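Local coordinates for protein FACT complex subunit SPT16 (Ashbya gossypii, PDB 6A8M) that probably works as part of the FACT histone chaperone, which reorganizes nucleosomes during transcription and also serves DNA replication and repair, at residues N14-L19 and I66-E71; I51-L56 and P62-A67; D201-A206 and A216-N221; Y268-S273 and C286-C291; N331-G336 and F395-G400. All blocks are in the same frame, centred on the assembly; numbering follows the deposited sequence. Where two conformers were deposited one is given.

Interaction 1. Residues N14-L19 and I66-E71; sequences NRLLAL and IAVFKE
L16 and L19 of helix 9-22 meet V68 of strand 64-68 in an alpha/beta contact of the Spt16 N-terminal lobe, where this helix packs on the six-stranded mixed sheet. The meeting is wholly apolar and made by methyl groups. L16 and L19, three positions apart on the helix, both turn toward CG2 of V68. The closer approach is that of L19, whose CD2 lies 3.9 Å from V68 CG2, the two side chains running at a slant to each other. L16 stands slightly farther off, with its CD1 4.4 Å from the same V68 CG2. With CG of L19 opposite the backbone N (chi1 176°), the branched head swings toward the strand although the CB does not point there directly; V68, by contrast, directs its CB toward the helix.

Polar groups take no part across the contact, and their bonds lead to other places. V68 is tied through its backbone to L33 of strand 32-37, while R15 forms a salt bridge with D178 and a hydrogen bond to W55 O. L52 and L56 of helix 48-57 extend the same apolar layer beside L19 and L16, and F23 also touches V68. L16 CD1 and L19 CD2 are themselves 4.3 Å apart, and with V68 CG2 they form a compact triangle of three methyls.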
# COMPACT_ATOMS: atom_id res chain seq x y z
N ASN A 14 17.58 4.13 11.91
CA ASN A 14 16.45 4.06 12.84
C ASN A 14 15.54 2.88 12.53
O ASN A 14 15.06 2.20 13.44
CB ASN A 14 15.66 5.37 12.80
CG ASN A 14 16.40 6.50 13.48
OD1 ASN A 14 17.28 6.27 14.31
ND2 ASN A 14 16.04 7.72 13.12
N ARG A 15 15.31 2.61 11.25
CA ARG A 15 14.37 1.56 10.87
C ARG A 15 14.99 0.18 11.03
O ARG A 15 14.32 -0.76 11.48
CB ARG A 15 13.88 1.80 9.44
CG ARG A 15 13.07 3.11 9.33
CD ARG A 15 12.52 3.37 7.95
NE ARG A 15 11.83 4.67 7.87
CZ ARG A 15 11.42 5.24 6.74
NH1 ARG A 15 11.66 4.66 5.57
NH2 ARG A 15 10.83 6.44 6.77
N LEU A 16 16.26 0.04 10.66
CA LEU A 16 16.96 -1.22 10.87
C LEU A 16 17.07 -1.55 12.35
O LEU A 16 16.86 -2.70 12.75
CB LEU A 16 18.35 -1.19 10.24
CG LEU A 16 19.11 -2.51 10.38
CD1 LEU A 16 18.31 -3.64 9.73
CD2 LEU A 16 20.50 -2.43 9.76
N LEU A 17 17.39 -0.55 13.19
CA LEU A 17 17.46 -0.80 14.62
C LEU A 17 16.08 -1.09 15.21
O LEU A 17 15.96 -1.95 16.09
CB LEU A 17 18.12 0.38 15.34
CG LEU A 17 19.61 0.55 15.03
CD1 LEU A 17 20.18 1.65 15.89
CD2 LEU A 17 20.35 -0.75 15.27
N ALA A 18 15.04 -0.43 14.71
CA ALA A 18 13.68 -0.78 15.14
C ALA A 18 13.35 -2.23 14.82
O ALA A 18 12.76 -2.94 15.65
CB ALA A 18 12.65 0.15 14.51
N LEU A 19 13.76 -2.70 13.64
CA LEU A 19 13.55 -4.09 13.26
C LEU A 19 14.32 -5.05 14.16
O LEU A 19 13.79 -6.08 14.60
CB LEU A 19 13.96 -4.29 11.80
CG LEU A 19 13.91 -5.69 11.21
CD1 LEU A 19 12.50 -6.26 11.20
CD2 LEU A 19 14.47 -5.64 9.79
N ILE A 66 19.51 -9.90 2.90
CA ILE A 66 19.65 -9.17 4.15
C ILE A 66 19.25 -10.12 5.27
O ILE A 66 18.13 -10.65 5.27
CB ILE A 66 18.78 -7.91 4.19
CG1 ILE A 66 19.08 -7.00 3.00
CG2 ILE A 66 18.91 -7.20 5.56
CD1 ILE A 66 18.11 -5.79 2.85
N ALA A 67 20.14 -10.33 6.23
CA ALA A 67 19.83 -11.13 7.41
C ALA A 67 20.06 -10.29 8.65
O ALA A 67 21.01 -9.51 8.71
CB ALA A 67 20.68 -12.39 7.47
N VAL A 68 19.17 -10.44 9.64
CA VAL A 68 19.18 -9.58 10.82
C VAL A 68 19.32 -10.46 12.06
O VAL A 68 18.68 -11.51 12.17
CB VAL A 68 17.90 -8.72 10.93
CG1 VAL A 68 18.07 -7.72 12.04
CG2 VAL A 68 17.59 -8.00 9.58
N PHE A 69 20.15 -10.00 13.01
CA PHE A 69 20.43 -10.70 14.26
C PHE A 69 20.42 -9.69 15.40
O PHE A 69 20.42 -8.47 15.17
CB PHE A 69 21.80 -11.40 14.22
CG PHE A 69 22.01 -12.25 13.00
CD1 PHE A 69 22.49 -11.69 11.82
CD2 PHE A 69 21.76 -13.61 13.04
CE1 PHE A 69 22.68 -12.48 10.70
CE2 PHE A 69 21.96 -14.39 11.94
CZ PHE A 69 22.41 -13.84 10.76
N LYS A 70 20.44 -10.19 16.64
CA LYS A 70 20.57 -9.28 17.78
C LYS A 70 21.80 -8.38 17.65
O LYS A 70 21.72 -7.17 17.90
CB LYS A 70 20.65 -10.07 19.10
CG LYS A 70 21.04 -9.17 20.30
CD LYS A 70 21.06 -9.90 21.64
CE LYS A 70 21.60 -8.93 22.72
NZ LYS A 70 21.53 -9.39 24.13
N GLU A 71 22.93 -8.95 17.26
CA GLU A 71 24.19 -8.22 17.33
C GLU A 71 24.64 -7.66 15.99
O GLU A 71 25.72 -7.04 15.92
CB GLU A 71 25.30 -9.12 17.90
CG GLU A 71 24.89 -9.99 19.11
CD GLU A 71 24.74 -9.21 20.42
OE1 GLU A 71 24.80 -9.87 21.49
OE2 GLU A 71 24.58 -7.97 20.40

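Interaction 2. Residues I51-L56 and P62-A67; sequences ILHNWL and PTTLIA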
# COMPACT_ATOMS: atom_id res chain seq x y z
N ILE A 51 8.94 -4.51 -0.03
CA ILE A 51 8.51 -3.45 0.90
C ILE A 51 9.63 -3.17 1.90
O ILE A 51 9.97 -2.01 2.15
CB ILE A 51 7.20 -3.85 1.60
CG1 ILE A 51 6.07 -3.96 0.58
CG2 ILE A 51 6.83 -2.84 2.67
CD1 ILE A 51 4.82 -4.62 1.16
N LEU A 52 10.22 -4.23 2.46
CA LEU A 52 11.30 -4.05 3.43
C LEU A 52 12.44 -3.24 2.83
O LEU A 52 12.97 -2.32 3.48
CB LEU A 52 11.79 -5.42 3.92
CG LEU A 52 12.93 -5.35 4.95
CD1 LEU A 52 12.46 -4.80 6.29
CD2 LEU A 52 13.44 -6.76 5.09
N HIS A 53 12.82 -3.52 1.57
CA HIS A 53 13.87 -2.73 0.93
C HIS A 53 13.46 -1.28 0.80
O HIS A 53 14.25 -0.37 1.10
CB HIS A 53 14.22 -3.29 -0.45
CG HIS A 53 15.07 -4.51 -0.40
ND1 HIS A 53 16.03 -4.78 -1.34
CD2 HIS A 53 15.11 -5.53 0.48
CE1 HIS A 53 16.63 -5.92 -1.04
NE2 HIS A 53 16.08 -6.40 0.06
N ASN A 54 12.22 -1.04 0.37
CA ASN A 54 11.76 0.33 0.21
C ASN A 54 11.77 1.05 1.54
O ASN A 54 12.12 2.23 1.62
CB ASN A 54 10.37 0.34 -0.41
CG ASN A 54 10.38 -0.01 -1.87
OD1 ASN A 54 11.40 0.18 -2.55
ND2 ASN A 54 9.26 -0.49 -2.38
N TRP A 55 11.42 0.33 2.61
CA TRP A 55 11.40 0.90 3.96
C TRP A 55 12.81 1.17 4.47
O TRP A 55 13.11 2.27 4.95
CB TRP A 55 10.65 -0.04 4.91
CG TRP A 55 10.34 0.54 6.27
CD1 TRP A 55 9.56 1.65 6.55
CD2 TRP A 55 10.77 0.04 7.54
NE1 TRP A 55 9.50 1.86 7.90
CE2 TRP A 55 10.21 0.87 8.54
CE3 TRP A 55 11.54 -1.06 7.94
CZ2 TRP A 55 10.44 0.67 9.90
CZ3 TRP A 55 11.76 -1.27 9.28
CH2 TRP A 55 11.22 -0.40 10.26
N LEU A 56 13.70 0.18 4.38
CA LEU A 56 15.03 0.37 4.95
C LEU A 56 15.88 1.32 4.11
O LEU A 56 16.62 2.15 4.66
CB LEU A 56 15.75 -0.98 5.07
CG LEU A 56 15.27 -2.00 6.10
CD1 LEU A 56 16.12 -3.24 5.92
CD2 LEU A 56 15.35 -1.48 7.54
N PRO A 62 17.85 -5.43 -6.11
CA PRO A 62 17.72 -6.80 -6.60
C PRO A 62 18.95 -7.63 -6.26
O PRO A 62 20.02 -7.11 -5.95
CB PRO A 62 17.57 -6.62 -8.12
CG PRO A 62 16.98 -5.27 -8.26
CD PRO A 62 17.66 -4.45 -7.19
N THR A 63 18.76 -8.95 -6.31
CA THR A 63 19.85 -9.91 -6.15
C THR A 63 20.65 -9.63 -4.87
O THR A 63 21.86 -9.45 -4.89
CB THR A 63 20.76 -9.86 -7.39
OG1 THR A 63 19.93 -9.89 -8.56
CG2 THR A 63 21.66 -11.05 -7.43
N THR A 64 19.93 -9.53 -3.76
CA THR A 64 20.48 -9.07 -2.49
C THR A 64 19.85 -9.86 -1.36
O THR A 64 18.65 -10.11 -1.37
CB THR A 64 20.18 -7.57 -2.28
OG1 THR A 64 20.90 -6.82 -3.26
CG2 THR A 64 20.58 -7.10 -0.89
N LEU A 65 20.68 -10.25 -0.40
CA LEU A 65 20.21 -10.90 0.81
C LEU A 65 20.48 -9.99 2.01
O LEU A 65 21.56 -9.42 2.13
CB LEU A 65 20.90 -12.25 1.00
CG LEU A 65 20.45 -13.10 2.19
CD1 LEU A 65 20.71 -14.58 1.89
CD2 LEU A 65 21.17 -12.69 3.45
N ILE A 66 19.51 -9.90 2.90
CA ILE A 66 19.65 -9.17 4.15
C ILE A 66 19.25 -10.12 5.27
O ILE A 66 18.13 -10.65 5.27
CB ILE A 66 18.78 -7.91 4.19
CG1 ILE A 66 19.08 -7.00 3.00
CG2 ILE A 66 18.91 -7.20 5.56
CD1 ILE A 66 18.11 -5.79 2.85
N ALA A 67 20.14 -10.33 6.23
CA ALA A 67 19.83 -11.13 7.41
C ALA A 67 20.06 -10.29 8.65
O ALA A 67 21.01 -9.51 8.71
CB ALA A 67 20.68 -12.39 7.47
O HOH W 1 17.03 -9.05 0.75
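H53 and I66 are brought together by first torsions of the same kind: each sets its gamma atom (CG of H53, CG1 of I66) opposite its own carbonyl carbon, with chi1 of -77° and -56°. I66 then continues extended, which carries CD1 up to the imidazole as the two side chains pass side by side, pointing opposite ways. I66 CD1 comes to 3.5 Å from H53 NE2, approaching obliquely to the ring. L56 CD1 flanks the same methyl more loosely, at 4.5 Å from I66 CD1. T64 lies at the ring edge, its CB 4.1 Å from H53 CE1.

A water supplies the polar link. It sits in the imidazole plane 2.9 Å from H53 NE2 and donates to T64 O, also at 2.9 Å. Since H53 ND1 is hydrogen-bonded to F61 N, both ring nitrogens are engaged, which should hold the rotation of the ring. T64 OG1 donates to P62 O at 2.8 Å, from above the carbonyl plane, and also bonds T77 OG1. T63 and T64 together face L37 in a G1 beta bulge at the start of the strand.

The axes of 51-56 and 64-67 are inclined at 75°, placing helix 48-57 across strand 64-68 on one face of the N-terminal lobe sheet, with L52 reaching F35 on the adjacent strand 32-37; L65 points to the other face, where helix 113-128 packs.

Interaction 3. Residues D201-A206 and A216-N221; sequences DELVRA and AKLSDN
E202 of helix 179-208 reaches across to L218 and N221 of helix 215-224, and each end of its side chain has a partner. Its CB begins the contact at 4.1 Å from L218 CD1. CG lies opposite the carbonyl carbon (chi1 -80°), and a bend at chi2 (-132°) brings the carboxylate over L218 and N221. OE1 then rests 3.7 Å from L218 CD1, so that one leucine methyl touches both the root and the tip of the glutamate as the two side chains run alongside, head to tail. The same OE1 lies about equally near N221 CB and ND2 (3.8 and 3.9 Å), and OE2 is 4.1 Å from that CB. E202 and N221 cross at about a right angle, but no hydrogen bond joins the two segments.

Deeper in the interface the contact is purely apolar. L218 sends its other methyl, CD2, to L203, the residue after E202, at 3.8 Å from L203 CD1, with the leucines crossing nearly perpendicular. L281 also touches L203, and I262 of strand 261-263 touches L218. The interface therefore grades from leucines in the interior to a carboxylate and an amide at its outer border. The axes of 201-206 and 216-221 come within 10.6 Å at 141°, so the two consecutive helices form a splayed, roughly antiparallel hairpin at the periphery of the M24 peptidase-like domain.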
# COMPACT_ATOMS: atom_id res chain seq x y z
N ASP A 201 -13.48 14.34 -15.79
CA ASP A 201 -13.64 15.11 -17.02
C ASP A 201 -13.82 14.20 -18.23
O ASP A 201 -14.64 14.48 -19.11
CB ASP A 201 -12.44 16.03 -17.25
CG ASP A 201 -12.45 17.22 -16.33
OD1 ASP A 201 -13.45 17.40 -15.60
OD2 ASP A 201 -11.46 17.98 -16.34
N GLU A 202 -13.03 13.12 -18.30
CA GLU A 202 -13.14 12.18 -19.41
C GLU A 202 -14.46 11.41 -19.37
O GLU A 202 -15.09 11.18 -20.41
CB GLU A 202 -11.97 11.20 -19.39
CG GLU A 202 -10.68 11.74 -19.95
CD GLU A 202 -10.03 10.76 -20.93
OE1 GLU A 202 -10.75 9.87 -21.46
OE2 GLU A 202 -8.81 10.88 -21.17
N LEU A 203 -14.86 10.99 -18.18
CA LEU A 203 -16.14 10.30 -18.02
C LEU A 203 -17.29 11.17 -18.51
O LEU A 203 -18.09 10.76 -19.36
CB LEU A 203 -16.32 9.93 -16.55
CG LEU A 203 -17.67 9.34 -16.18
CD1 LEU A 203 -17.89 8.07 -16.98
CD2 LEU A 203 -17.68 9.05 -14.69
N VAL A 204 -17.38 12.40 -18.00
CA VAL A 204 -18.50 13.27 -18.34
C VAL A 204 -18.54 13.51 -19.84
O VAL A 204 -19.62 13.55 -20.45
CB VAL A 204 -18.41 14.58 -17.54
CG1 VAL A 204 -19.30 15.67 -18.14
CG2 VAL A 204 -18.80 14.32 -16.12
N ARG A 205 -17.37 13.65 -20.47
CA ARG A 205 -17.35 13.88 -21.91
C ARG A 205 -17.87 12.65 -22.66
O ARG A 205 -18.71 12.77 -23.55
CB ARG A 205 -15.94 14.24 -22.37
N ALA A 206 -17.39 11.46 -22.28
CA ALA A 206 -17.84 10.24 -22.93
C ALA A 206 -19.35 10.04 -22.78
O ALA A 206 -20.02 9.58 -23.72
CB ALA A 206 -17.09 9.03 -22.38
N ALA A 216 -13.40 -0.38 -19.34
CA ALA A 216 -11.97 -0.68 -19.29
C ALA A 216 -11.18 0.18 -20.28
O ALA A 216 -10.05 0.59 -19.99
CB ALA A 216 -11.75 -2.17 -19.56
N LYS A 217 -11.76 0.48 -21.44
CA LYS A 217 -11.09 1.39 -22.37
C LYS A 217 -10.97 2.79 -21.78
O LYS A 217 -9.92 3.44 -21.89
CB LYS A 217 -11.86 1.44 -23.69
CG LYS A 217 -11.27 2.37 -24.73
CD LYS A 217 -9.84 1.99 -25.05
CE LYS A 217 -9.26 2.94 -26.08
NZ LYS A 217 -7.79 2.79 -26.20
N LEU A 218 -12.04 3.27 -21.14
CA LEU A 218 -12.00 4.59 -20.51
C LEU A 218 -10.96 4.63 -19.40
O LEU A 218 -10.19 5.60 -19.30
CB LEU A 218 -13.39 4.93 -19.97
CG LEU A 218 -13.55 6.27 -19.27
CD1 LEU A 218 -13.20 7.41 -20.23
CD2 LEU A 218 -14.97 6.41 -18.75
N SER A 219 -10.90 3.61 -18.54
CA SER A 219 -9.92 3.68 -17.45
C SER A 219 -8.52 3.54 -18.00
O SER A 219 -7.58 4.12 -17.45
CB SER A 219 -10.20 2.62 -16.38
OG SER A 219 -9.95 1.30 -16.84
N ASP A 220 -8.36 2.80 -19.11
CA ASP A 220 -7.04 2.71 -19.72
C ASP A 220 -6.60 4.07 -20.24
O ASP A 220 -5.41 4.43 -20.16
CB ASP A 220 -7.06 1.68 -20.86
CG ASP A 220 -5.71 1.52 -21.54
OD1 ASP A 220 -4.83 0.88 -20.96
OD2 ASP A 220 -5.54 2.03 -22.66
N ASN A 221 -7.53 4.85 -20.81
CA ASN A 221 -7.19 6.18 -21.29
C ASN A 221 -6.60 7.03 -20.16
O ASN A 221 -5.55 7.67 -20.33
CB ASN A 221 -8.42 6.87 -21.86
CG ASN A 221 -8.88 6.25 -23.17
OD1 ASN A 221 -8.19 5.41 -23.74
ND2 ASN A 221 -10.04 6.68 -23.65

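Interaction 4. Residues Y268-S273 and C286-C291; sequences YDLRVS and CILASC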
# COMPACT_ATOMS: atom_id res chain seq x y z
N TYR A 268 -21.59 -4.49 -10.88
CA TYR A 268 -20.47 -3.87 -10.19
C TYR A 268 -19.80 -4.88 -9.28
O TYR A 268 -20.41 -5.86 -8.85
CB TYR A 268 -20.89 -2.67 -9.35
CG TYR A 268 -21.79 -1.64 -10.00
CD1 TYR A 268 -23.17 -1.86 -10.13
CD2 TYR A 268 -21.28 -0.42 -10.43
CE1 TYR A 268 -23.99 -0.89 -10.70
CE2 TYR A 268 -22.09 0.54 -10.99
CZ TYR A 268 -23.44 0.32 -11.13
OH TYR A 268 -24.25 1.30 -11.66
N ASP A 269 -18.54 -4.63 -8.97
CA ASP A 269 -17.73 -5.57 -8.20
C ASP A 269 -16.88 -4.75 -7.24
O ASP A 269 -16.02 -3.98 -7.67
CB ASP A 269 -16.87 -6.44 -9.14
CG ASP A 269 -16.08 -7.52 -8.40
OD1 ASP A 269 -16.12 -7.59 -7.15
OD2 ASP A 269 -15.41 -8.30 -9.11
N LEU A 270 -17.14 -4.88 -5.95
CA LEU A 270 -16.43 -4.13 -4.91
C LEU A 270 -15.41 -4.98 -4.17
O LEU A 270 -14.80 -4.50 -3.20
CB LEU A 270 -17.42 -3.53 -3.92
CG LEU A 270 -18.54 -2.72 -4.57
CD1 LEU A 270 -19.40 -1.98 -3.55
CD2 LEU A 270 -17.92 -1.77 -5.60
N ARG A 271 -15.23 -6.23 -4.57
CA ARG A 271 -14.22 -7.07 -3.94
C ARG A 271 -12.82 -6.51 -4.20
O ARG A 271 -12.57 -5.80 -5.18
CB ARG A 271 -14.32 -8.50 -4.47
CG ARG A 271 -15.64 -9.14 -4.15
CD ARG A 271 -15.75 -10.48 -4.87
NE ARG A 271 -15.65 -10.31 -6.32
CZ ARG A 271 -15.63 -11.32 -7.19
NH1 ARG A 271 -15.68 -12.58 -6.76
NH2 ARG A 271 -15.55 -11.06 -8.49
N VAL A 272 -11.90 -6.86 -3.29
CA VAL A 272 -10.52 -6.40 -3.37
C VAL A 272 -9.91 -6.70 -4.74
O VAL A 272 -9.12 -5.92 -5.27
CB VAL A 272 -9.69 -7.04 -2.24
CG1 VAL A 272 -8.23 -6.69 -2.37
CG2 VAL A 272 -10.24 -6.63 -0.88
N SER A 273 -10.26 -7.85 -5.32
CA SER A 273 -9.72 -8.27 -6.60
C SER A 273 -10.34 -7.54 -7.80
O SER A 273 -9.88 -7.76 -8.93
CB SER A 273 -9.96 -9.76 -6.75
OG SER A 273 -11.35 -10.00 -6.58
N CYS A 286 -25.56 5.32 -11.38
CA CYS A 286 -24.30 5.40 -10.65
C CYS A 286 -23.12 4.86 -11.46
O CYS A 286 -23.22 3.80 -12.10
CB CYS A 286 -24.40 4.66 -9.31
SG CYS A 286 -25.67 5.31 -8.21
N ILE A 287 -22.00 5.59 -11.43
CA ILE A 287 -20.75 5.16 -12.05
C ILE A 287 -19.65 5.24 -11.00
O ILE A 287 -19.47 6.29 -10.36
CB ILE A 287 -20.41 6.02 -13.27
CG1 ILE A 287 -21.56 5.94 -14.28
CG2 ILE A 287 -19.05 5.59 -13.87
CD1 ILE A 287 -21.41 6.86 -15.45
N LEU A 288 -18.93 4.14 -10.81
CA LEU A 288 -17.89 4.05 -9.79
C LEU A 288 -16.52 4.25 -10.42
O LEU A 288 -16.21 3.68 -11.47
CB LEU A 288 -17.92 2.69 -9.10
CG LEU A 288 -19.27 2.22 -8.53
CD1 LEU A 288 -19.04 0.94 -7.74
CD2 LEU A 288 -19.94 3.28 -7.68
N ALA A 289 -15.69 5.04 -9.75
CA ALA A 289 -14.33 5.25 -10.21
C ALA A 289 -13.37 5.17 -9.03
O ALA A 289 -13.69 5.62 -7.93
CB ALA A 289 -14.19 6.61 -10.89
N SER A 290 -12.19 4.58 -9.27
CA SER A 290 -11.17 4.45 -8.24
C SER A 290 -9.80 4.67 -8.87
O SER A 290 -9.49 4.08 -9.91
CB SER A 290 -11.16 3.07 -7.58
OG SER A 290 -12.38 2.75 -6.94
N CYS A 291 -8.95 5.44 -8.21
CA CYS A 291 -7.58 5.42 -8.66
C CYS A 291 -6.69 5.66 -7.47
O CYS A 291 -7.11 6.19 -6.44
CB CYS A 291 -7.34 6.43 -9.79
SG CYS A 291 -7.49 8.11 -9.32
O HOH W 2 -26.94 2.82 -12.18
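Y268, its CG opposite the carbonyl carbon (chi1 -48°), reaches from its loop to the backbone of C286 on strand 285-295, and hydrogen bonds form the polar part of the contact. Y268 OH donates to C286 O at 2.7 Å; the oxygen lies in the plane of the phenol ring at its edge, while the hydroxyl is tilted 29° from the carbonyl plane. A water donates to Y268 OH at 3.1 Å and accepts from C286 N at 3.0 Å, so the hydroxyl engages both polar backbone groups of one residue, the carbonyl directly and the amide through water.

The apolar part centres on L288 CD1. It touches Y268 CD2 at 3.8 Å and L270 CD2 at 3.6 Å, and L288 crosses both of these side chains at about a right angle.

Ionic and turn-forming bonds shape the loop itself. R271 grips D269 side-on, with NH2 2.8 Å from D269 OD2 and NE 2.9 Å from D269 OD1. The backbone N of R271 reaches OD1 from the opposite face of the carboxylate, closing an Asx turn.

The loop is tied to its surroundings through D269 N to Q263 OE1 and Y268 O to N402 ND2. Strand 285-295 pairs with strands 261-263 and 298-308 within the M24 peptidase-like domain; I287 and A289, alternating with C286 and L288, pack against helix 179-208, while Y268 and L270 also touch strand 412-424.

Interaction 5. Residues N331-G336 and F395-G400; sequences NLLRVG and FNISLG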
# COMPACT_ATOMS: atom_id res chain seq x y z
N ASN A 331 -15.41 10.17 13.81
CA ASN A 331 -15.86 9.63 15.08
C ASN A 331 -15.22 8.30 15.45
O ASN A 331 -14.83 8.13 16.60
CB ASN A 331 -17.38 9.47 15.06
CG ASN A 331 -17.93 9.25 16.44
OD1 ASN A 331 -17.50 9.90 17.39
ND2 ASN A 331 -18.88 8.33 16.56
N LEU A 332 -15.09 7.35 14.52
CA LEU A 332 -14.64 6.01 14.89
C LEU A 332 -13.14 5.81 14.78
O LEU A 332 -12.58 4.93 15.45
CB LEU A 332 -15.36 4.97 14.02
CG LEU A 332 -16.88 4.98 14.19
CD1 LEU A 332 -17.54 4.13 13.13
CD2 LEU A 332 -17.25 4.50 15.58
N LEU A 333 -12.46 6.57 13.93
CA LEU A 333 -11.03 6.42 13.72
C LEU A 333 -10.28 7.06 14.89
O LEU A 333 -9.93 8.24 14.86
CB LEU A 333 -10.63 7.06 12.40
CG LEU A 333 -10.13 6.22 11.25
CD1 LEU A 333 -9.47 7.13 10.24
CD2 LEU A 333 -9.20 5.09 11.72
N ARG A 334 -10.04 6.28 15.94
CA ARG A 334 -9.48 6.80 17.18
C ARG A 334 -8.29 5.95 17.62
O ARG A 334 -8.27 4.74 17.42
CB ARG A 334 -10.54 6.81 18.28
CG ARG A 334 -11.80 7.56 17.87
N VAL A 335 -7.31 6.61 18.24
CA VAL A 335 -6.13 5.91 18.73
C VAL A 335 -6.56 4.85 19.74
O VAL A 335 -7.31 5.12 20.68
CB VAL A 335 -5.13 6.89 19.36
CG1 VAL A 335 -3.98 6.15 20.01
CG2 VAL A 335 -4.63 7.87 18.32
N GLY A 336 -6.07 3.63 19.55
CA GLY A 336 -6.47 2.52 20.38
C GLY A 336 -7.61 1.70 19.82
O GLY A 336 -7.84 0.57 20.28
N PHE A 395 -4.63 5.41 6.60
CA PHE A 395 -5.64 4.45 6.16
C PHE A 395 -6.19 4.79 4.78
O PHE A 395 -6.30 5.96 4.39
CB PHE A 395 -6.82 4.37 7.16
CG PHE A 395 -6.42 3.82 8.48
CD1 PHE A 395 -6.48 2.45 8.72
CD2 PHE A 395 -5.92 4.67 9.46
CE1 PHE A 395 -6.06 1.94 9.94
CE2 PHE A 395 -5.52 4.17 10.68
CZ PHE A 395 -5.58 2.80 10.91
N ASN A 396 -6.52 3.72 4.05
CA ASN A 396 -7.47 3.76 2.94
C ASN A 396 -8.84 3.48 3.54
O ASN A 396 -9.13 2.34 3.91
CB ASN A 396 -7.06 2.72 1.91
CG ASN A 396 -8.07 2.54 0.81
OD1 ASN A 396 -8.90 3.41 0.57
ND2 ASN A 396 -7.98 1.41 0.10
N ILE A 397 -9.67 4.51 3.70
CA ILE A 397 -11.03 4.33 4.20
C ILE A 397 -11.91 4.21 2.96
O ILE A 397 -12.14 5.20 2.26
CB ILE A 397 -11.46 5.50 5.10
CG1 ILE A 397 -10.49 5.67 6.27
CG2 ILE A 397 -12.89 5.31 5.60
CD1 ILE A 397 -10.47 4.46 7.22
N SER A 398 -12.36 2.99 2.68
CA SER A 398 -13.04 2.69 1.42
C SER A 398 -14.31 1.93 1.76
O SER A 398 -14.25 0.87 2.39
CB SER A 398 -12.15 1.85 0.50
OG SER A 398 -12.90 1.34 -0.61
N LEU A 399 -15.45 2.45 1.34
CA LEU A 399 -16.69 1.76 1.64
C LEU A 399 -17.58 1.71 0.42
O LEU A 399 -17.53 2.56 -0.46
CB LEU A 399 -17.44 2.39 2.80
CG LEU A 399 -17.40 3.88 3.03
CD1 LEU A 399 -18.65 4.34 3.71
CD2 LEU A 399 -16.22 4.20 3.91
N GLY A 400 -18.41 0.68 0.40
CA GLY A 400 -19.19 0.42 -0.79
C GLY A 400 -20.47 -0.29 -0.43
O GLY A 400 -20.56 -0.95 0.62
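L333 lays one methyl over the ring of F395 and presents the other to I397. CD2 sits above the ring face, shifted toward the rim, 4.2 Å from the F395 ring centroid and 22° off its normal: a CH-pi contact, in which the nearest ring atom is F395 CE2 at 3.9 Å. The two side chains lie alongside in reversed directions. Toward I397 the geometry differs, for there the side chains meet tip to tip, with L333 CD1 4.2 Å from I397 CD1. The fork of the leucine is thus divided between an aromatic face and an aliphatic end, residues F395 and I397 being alternate members of strand 394-405 that point the same way.

L333 is the first residue to leave helix 312-332 and the centre of an inverse gamma turn; its chi1 of -113°, near eclipsed, accompanies this splitting of its methyls. V421 of strand 412-424 touches both L333 and I397, so the end of the helix packs on the antiparallel sheet of the M24 peptidase-like domain; F378 separately meets F395 edge-to-face. No hydrogen bond crosses between the segments; the contact therefore rests on dispersion and the exclusion of water from three buried side chains.

In the fold
Interactions 1 and 2 share strand 64-68 in the N-terminal lobe and touch through L19 and L52: both are buried helix-on-sheet contacts, but the first is wholly apolar while the second admits a histidine and a water. Interactions 3, 4 and 5 belong to the M24 peptidase-like part. Interaction 3, about 47 Å from interaction 1 between centres, is partly buried and mixes leucines with a border of polar groups; L203 joins it to I287 of interaction 4. That contact, also partly buried, alone has a direct hydrogen bond across its segments. Interaction 5 is buried and apolar like interaction 1, and meets interaction 4 where L270 packs on G400.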